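Local coordinates for protein glycoside Hydrolase (PDB 5T3B) that probably hydrolyses glycosidic bonds in polysaccharides, as a family 50 glycoside hydrolase of a human gut bacterium, at residues P25-A30 with L63-G68; A58-L63 with Y419-L424. One frame throughout, in Å; residues are numbered along the deposited sequence.

Contact 1 of 2, residues P25-A30 with L63-G68; sequences PVPGPA and LPYLVG
The phenol of Y65 reaches the N-terminal tail at P25, where its OH donates a hydrogen bond to the backbone O of P25 over 2.7 Å. The hydroxyl approaches this carbonyl at a C=O...donor angle of 155°, tilted moderately from its plane, and the O of P25 lies near the plane of the Y65 ring, at its edge. Two residues further on, P27 lays its pyrrolidine over one face of the same ring: CG stands 3.7 Å from the centroid of the Y65 ring and almost on its normal, a CH-pi contact. CB of P27 leans over the CD2-CE2 side, while CD lies 3.6 Å from CZ of Y65. P64 backs the other face from beside Y65 in the chain, its CB offset toward the rim. With CG anti to the carbonyl carbon (chi1 -65°), the ring is directed toward the 25-30 segment. A phenylalanine here would keep the ring beneath P27 but would probably leave the P25 carbonyl without its hydroxyl partner and the tail less firmly fixed.

Beyond this proline-aromatic packing the contact thins out. A30 meets V67 through a single methyl pair, CB to CG2 at 4.1 Å, at the more exposed end of the contact just before strand 31-32, and the CB of V26 points away from the 63-68 segment. The whole is plain surface packing, joining the leading tail to the loop that follows strand 56-60. Both segments lean on strand 39-48: G28 bonds through its backbone to P42, Y65 to Q41 and V67 to Q39. P25 also touches F417 of helix 412-427, and the O of V67 is hydrogen-bonded to Y478 of the C-terminal helix 472-480.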
loop_
_atom_site.group_PDB
_atom_site.type_symbol
_atom_site.label_atom_id
_atom_site.label_comp_id
_atom_site.label_asym_id
_atom_site.label_seq_id
_atom_site.Cartn_x
_atom_site.Cartn_y
_atom_site.Cartn_z
ATOM N N PRO A 25 17.292 -22.673 -8.276
ATOM C CA PRO A 25 17.258 -23.257 -9.609
ATOM C C PRO A 25 18.324 -22.702 -10.509
ATOM O O PRO A 25 18.831 -21.609 -10.270
ATOM C CB PRO A 25 15.893 -22.927 -10.129
ATOM C CG PRO A 25 15.228 -22.004 -9.145
ATOM C CD PRO A 25 16.142 -21.799 -7.998
ATOM N N VAL A 26 18.743 -23.498 -11.471
ATOM C CA VAL A 26 19.677 -23.056 -12.458
ATOM C C VAL A 26 18.985 -22.080 -13.386
ATOM O O VAL A 26 17.928 -22.366 -13.957
ATOM C CB VAL A 26 20.223 -24.244 -13.264
ATOM C CG1 VAL A 26 21.060 -23.803 -14.421
ATOM C CG2 VAL A 26 21.007 -25.230 -12.321
ATOM N N PRO A 27 19.617 -20.955 -13.634
ATOM C CA PRO A 27 18.944 -19.992 -14.500
ATOM C C PRO A 27 19.364 -20.051 -15.929
ATOM O O PRO A 27 20.394 -20.671 -16.281
ATOM C CB PRO A 27 19.398 -18.688 -13.919
ATOM C CG PRO A 27 20.806 -18.919 -13.524
ATOM C CD PRO A 27 20.783 -20.362 -12.984
ATOM N N GLY A 28 18.617 -19.386 -16.763
ATOM C CA GLY A 28 18.925 -19.307 -18.178
ATOM C C GLY A 28 19.894 -18.190 -18.522
ATOM O O GLY A 28 20.437 -17.480 -17.666
ATOM N N PRO A 29 20.168 -18.071 -19.805
ATOM C CA PRO A 29 21.102 -17.026 -20.238
ATOM C C PRO A 29 20.664 -15.618 -19.900
ATOM O O PRO A 29 19.475 -15.314 -19.791
ATOM C CB PRO A 29 21.195 -17.229 -21.752
ATOM C CG PRO A 29 20.543 -18.567 -22.057
ATOM C CD PRO A 29 19.591 -18.846 -20.926
ATOM N N ALA A 30 21.656 -14.787 -19.634
ATOM C CA ALA A 30 21.379 -13.410 -19.341
ATOM C C ALA A 30 20.576 -12.752 -20.434
ATOM O O ALA A 30 20.865 -12.920 -21.619
ATOM C CB ALA A 30 22.675 -12.635 -19.101
ATOM N N LEU A 63 17.178 -12.014 -6.743
ATOM C CA LEU A 63 18.336 -11.218 -6.353
ATOM C C LEU A 63 19.696 -11.860 -6.695
ATOM O O LEU A 63 20.569 -11.142 -7.221
ATOM C CB LEU A 63 18.240 -10.816 -4.911
ATOM C CG LEU A 63 19.261 -9.802 -4.438
ATOM C CD1 LEU A 63 19.158 -8.460 -5.161
ATOM C CD2 LEU A 63 19.134 -9.598 -2.933
ATOM N N PRO A 64 19.856 -13.170 -6.496
ATOM C CA PRO A 64 21.144 -13.797 -6.832
ATOM C C PRO A 64 21.521 -13.735 -8.297
ATOM O O PRO A 64 22.690 -13.938 -8.620
ATOM C CB PRO A 64 20.900 -15.242 -6.398
ATOM C CG PRO A 64 19.908 -15.162 -5.312
ATOM C CD PRO A 64 18.983 -14.122 -5.773
ATOM N N TYR A 65 20.559 -13.456 -9.184
ATOM C CA TYR A 65 20.768 -13.558 -10.614
ATOM C C TYR A 65 20.671 -12.237 -11.339
ATOM O O TYR A 65 20.485 -12.177 -12.550
ATOM C CB TYR A 65 19.800 -14.622 -11.176
ATOM C CG TYR A 65 20.080 -16.049 -10.668
ATOM C CD1 TYR A 65 21.360 -16.478 -10.374
ATOM C CD2 TYR A 65 19.023 -16.945 -10.486
ATOM C CE1 TYR A 65 21.610 -17.767 -9.937
ATOM C CE2 TYR A 65 19.267 -18.242 -10.091
ATOM C CZ TYR A 65 20.573 -18.652 -9.821
ATOM O OH TYR A 65 20.795 -19.945 -9.454
ATOM N N LEU A 66 20.772 -11.154 -10.587
ATOM C CA LEU A 66 20.936 -9.831 -11.183
ATOM C C LEU A 66 22.321 -9.620 -11.685
ATOM O O LEU A 66 23.270 -9.808 -10.963
ATOM C CB LEU A 66 20.858 -8.812 -10.116
ATOM C CG LEU A 66 19.604 -8.602 -9.557
ATOM C CD1 LEU A 66 19.564 -7.201 -8.787
ATOM C CD2 LEU A 66 18.482 -8.604 -10.543
ATOM N N VAL A 67 22.453 -9.309 -12.969
ATOM C CA VAL A 67 23.802 -9.153 -13.540
ATOM C C VAL A 67 24.393 -7.810 -13.091
ATOM O O VAL A 67 23.761 -6.754 -13.270
ATOM C CB VAL A 67 23.755 -9.242 -15.102
ATOM C CG1 VAL A 67 25.110 -8.912 -15.730
ATOM C CG2 VAL A 67 23.241 -10.621 -15.540
ATOM N N GLY A 68 25.580 -7.840 -12.511
ATOM C CA GLY A 68 26.257 -6.630 -12.106
ATOM C C GLY A 68 25.976 -6.247 -10.681
ATOM O O GLY A 68 26.406 -5.172 -10.286
#

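Contact 2 of 2, residues A58-L63 with Y419-L424. With EDO (1,2-ethanediol), chain P.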
loop_
_atom_site.group_PDB
_atom_site.type_symbol
_atom_site.label_atom_id
_atom_site.label_comp_id
_atom_site.label_asym_id
_atom_site.label_seq_id
_atom_site.Cartn_x
_atom_site.Cartn_y
_atom_site.Cartn_z
ATOM N N ALA A 58 6.266 -18.813 -15.209
ATOM C CA ALA A 58 6.568 -17.415 -15.275
ATOM C C ALA A 58 8.060 -17.135 -15.151
ATOM O O ALA A 58 8.692 -17.555 -14.175
ATOM C CB ALA A 58 5.825 -16.646 -14.182
ATOM N N LYS A 59 8.577 -16.404 -16.130
ATOM C CA LYS A 59 9.944 -15.916 -16.026
ATOM C C LYS A 59 10.057 -14.980 -14.868
ATOM O O LYS A 59 9.247 -14.039 -14.695
ATOM C CB LYS A 59 10.421 -15.251 -17.300
ATOM C CG LYS A 59 10.937 -16.139 -18.382
ATOM C CD LYS A 59 11.617 -15.207 -19.435
ATOM C CE LYS A 59 12.282 -15.988 -20.454
ATOM N NZ LYS A 59 12.582 -14.974 -21.479
ATOM N N THR A 60 11.054 -15.188 -14.035
ATOM C CA THR A 60 11.172 -14.454 -12.766
ATOM C C THR A 60 12.618 -14.013 -12.553
ATOM O O THR A 60 13.571 -14.761 -12.839
ATOM C CB THR A 60 10.678 -15.406 -11.646
ATOM O OG1 THR A 60 9.352 -15.810 -11.931
ATOM C CG2 THR A 60 10.673 -14.841 -10.317
ATOM N N ARG A 61 12.753 -12.837 -11.958
ATOM C CA ARG A 61 14.000 -12.194 -11.617
ATOM C C ARG A 61 14.185 -12.304 -10.123
ATOM O O ARG A 61 13.404 -11.714 -9.359
ATOM C CB ARG A 61 14.001 -10.719 -12.074
ATOM C CG ARG A 61 15.310 -10.013 -11.750
ATOM C CD ARG A 61 15.412 -8.671 -12.452
ATOM N NE ARG A 61 14.411 -7.714 -11.972
ATOM C CZ ARG A 61 14.413 -6.415 -12.241
ATOM N NH1 ARG A 61 15.440 -5.854 -12.869
ATOM N NH2 ARG A 61 13.412 -5.681 -11.817
ATOM N N ILE A 62 15.267 -12.959 -9.681
ATOM C CA ILE A 62 15.582 -13.019 -8.289
ATOM C C ILE A 62 16.967 -12.376 -7.998
ATOM O O ILE A 62 17.822 -12.270 -8.883
ATOM C CB ILE A 62 15.501 -14.449 -7.686
ATOM C CG1 ILE A 62 16.483 -15.419 -8.334
ATOM C CG2 ILE A 62 14.095 -14.994 -7.779
ATOM C CD1 ILE A 62 16.633 -16.737 -7.571
ATOM N N LEU A 63 17.178 -12.014 -6.743
ATOM C CA LEU A 63 18.336 -11.218 -6.353
ATOM C C LEU A 63 19.696 -11.860 -6.695
ATOM O O LEU A 63 20.569 -11.142 -7.221
ATOM C CB LEU A 63 18.240 -10.816 -4.911
ATOM C CG LEU A 63 19.261 -9.802 -4.438
ATOM C CD1 LEU A 63 19.158 -8.460 -5.161
ATOM C CD2 LEU A 63 19.134 -9.598 -2.933
ATOM N N TYR A 419 8.451 -12.553 -3.979
ATOM C CA TYR A 419 8.688 -11.318 -3.250
ATOM C C TYR A 419 9.871 -10.586 -3.872
ATOM O O TYR A 419 9.789 -9.368 -4.106
ATOM C CB TYR A 419 8.972 -11.605 -1.758
ATOM C CG TYR A 419 9.199 -10.391 -0.930
ATOM C CD1 TYR A 419 10.475 -9.856 -0.760
ATOM C CD2 TYR A 419 8.180 -9.800 -0.238
ATOM C CE1 TYR A 419 10.729 -8.763 0.022
ATOM C CE2 TYR A 419 8.428 -8.684 0.554
ATOM C CZ TYR A 419 9.703 -8.177 0.711
ATOM O OH TYR A 419 9.846 -7.081 1.534
ATOM N N GLN A 420 10.974 -11.295 -4.119
ATOM C CA GLN A 420 12.135 -10.660 -4.749
ATOM C C GLN A 420 11.795 -10.096 -6.102
ATOM O O GLN A 420 12.209 -8.963 -6.423
ATOM C CB GLN A 420 13.348 -11.585 -4.824
ATOM C CG GLN A 420 13.790 -12.072 -3.477
ATOM C CD GLN A 420 15.206 -12.616 -3.500
ATOM O OE1 GLN A 420 15.696 -13.017 -4.550
ATOM N NE2 GLN A 420 15.849 -12.614 -2.351
ATOM N N HIS A 421 11.100 -10.866 -6.930
ATOM C CA HIS A 421 10.774 -10.403 -8.279
ATOM C C HIS A 421 9.938 -9.106 -8.217
ATOM O O HIS A 421 10.194 -8.133 -8.918
ATOM C CB HIS A 421 10.002 -11.510 -8.988
ATOM C CG HIS A 421 9.534 -11.179 -10.346
ATOM N ND1 HIS A 421 10.317 -11.310 -11.440
ATOM C CD2 HIS A 421 8.381 -10.651 -10.764
ATOM C CE1 HIS A 421 9.648 -10.922 -12.489
ATOM N NE2 HIS A 421 8.477 -10.488 -12.111
ATOM N N PHE A 422 8.904 -9.129 -7.381
ATOM C CA PHE A 422 7.985 -7.987 -7.367
ATOM C C PHE A 422 8.706 -6.768 -6.792
ATOM O O PHE A 422 8.601 -5.650 -7.371
ATOM C CB PHE A 422 6.702 -8.329 -6.571
ATOM C CG PHE A 422 5.514 -7.517 -6.969
ATOM C CD1 PHE A 422 4.801 -7.862 -8.095
ATOM C CD2 PHE A 422 5.135 -6.404 -6.270
ATOM C CE1 PHE A 422 3.741 -7.109 -8.552
ATOM C CE2 PHE A 422 4.054 -5.643 -6.721
ATOM C CZ PHE A 422 3.363 -5.998 -7.830
ATOM N N THR A 423 9.428 -6.933 -5.697
ATOM C CA THR A 423 10.096 -5.816 -5.079
ATOM C C THR A 423 11.218 -5.260 -5.949
ATOM O O THR A 423 11.398 -4.040 -5.972
ATOM C CB THR A 423 10.587 -6.167 -3.684
ATOM O OG1 THR A 423 11.522 -7.250 -3.705
ATOM C CG2 THR A 423 9.409 -6.430 -2.747
ATOM N N LEU A 424 11.964 -6.101 -6.657
ATOM C CA LEU A 424 12.968 -5.555 -7.579
ATOM C C LEU A 424 12.315 -4.681 -8.623
ATOM O O LEU A 424 12.873 -3.641 -8.999
ATOM C CB LEU A 424 13.806 -6.660 -8.196
ATOM C CG LEU A 424 14.792 -7.357 -7.288
ATOM C CD1 LEU A 424 15.298 -8.651 -7.863
ATOM C CD2 LEU A 424 15.950 -6.440 -6.936
HETATM C C1 EDO P . 9.453 -10.079 -17.142
HETATM O O1 EDO P . 8.645 -9.082 -16.480
HETATM C C2 EDO P . 9.544 -11.294 -16.255
HETATM O O2 EDO P . 10.841 -11.593 -15.599
HETATM O O HOH W 1 11.597 -7.883 -11.187
#
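The backbone N of L63 donates to OE1 of Q420 over 2.8 Å, fastening the chain beyond strand 56-60 to helix 412-427. In sequence this helix comes between strands 385-394 and 432-437, which pair in parallel, consistent with the (beta/alpha)8 barrel of family 50 enzymes, so the contact probably sets the N-terminal strands against the barrel's outer layer. The donor stands above the amide plane of Q420, whose NE2 is held by the O of Y464.

The next helix residue takes a second backbone donor: N of R61 points at ND1 of H421, 2.9 Å away, nearly straight (174°) and in the ring plane. H421 has CG opposite the backbone N (chi1 177°), which brings the ring edge to the passing chain. Stacking on W366 and a bond from NE2 to S367 further fix the ring. CG2 of T60 packs 3.6 Å from CB of H421.

L424 packs one turn along the helix from Q420, its CB beside the R61 guanidinium and its CD2 against CD1 of L63. The NH2 of R61 forms a salt bridge with E428. That NH2 also donates to a water, which in turn donates to the O of H421 at 2.7 Å.

How the contacts relate
Contacts 1 and 2 lie on the same side of the chain's centre, their own centres about 11 Å apart, and L63 belongs to both. Along the chain their segments alternate: 25-30, then 58-63 running straight into 63-68, and far later 419-424. Contact 1 is at the surface, its centre about 29 Å from the chain's centre, whereas contact 2 is buried and about 18 Å from it. L66 joins the two, with CD2 3.6 Å from CD of R61 and CD1 near CD2 of L424. Strand 39-48 borders both, so the tail, the N-terminal strands and helix 412-427 form one continuous packed region where the start of the chain meets its C-terminal part.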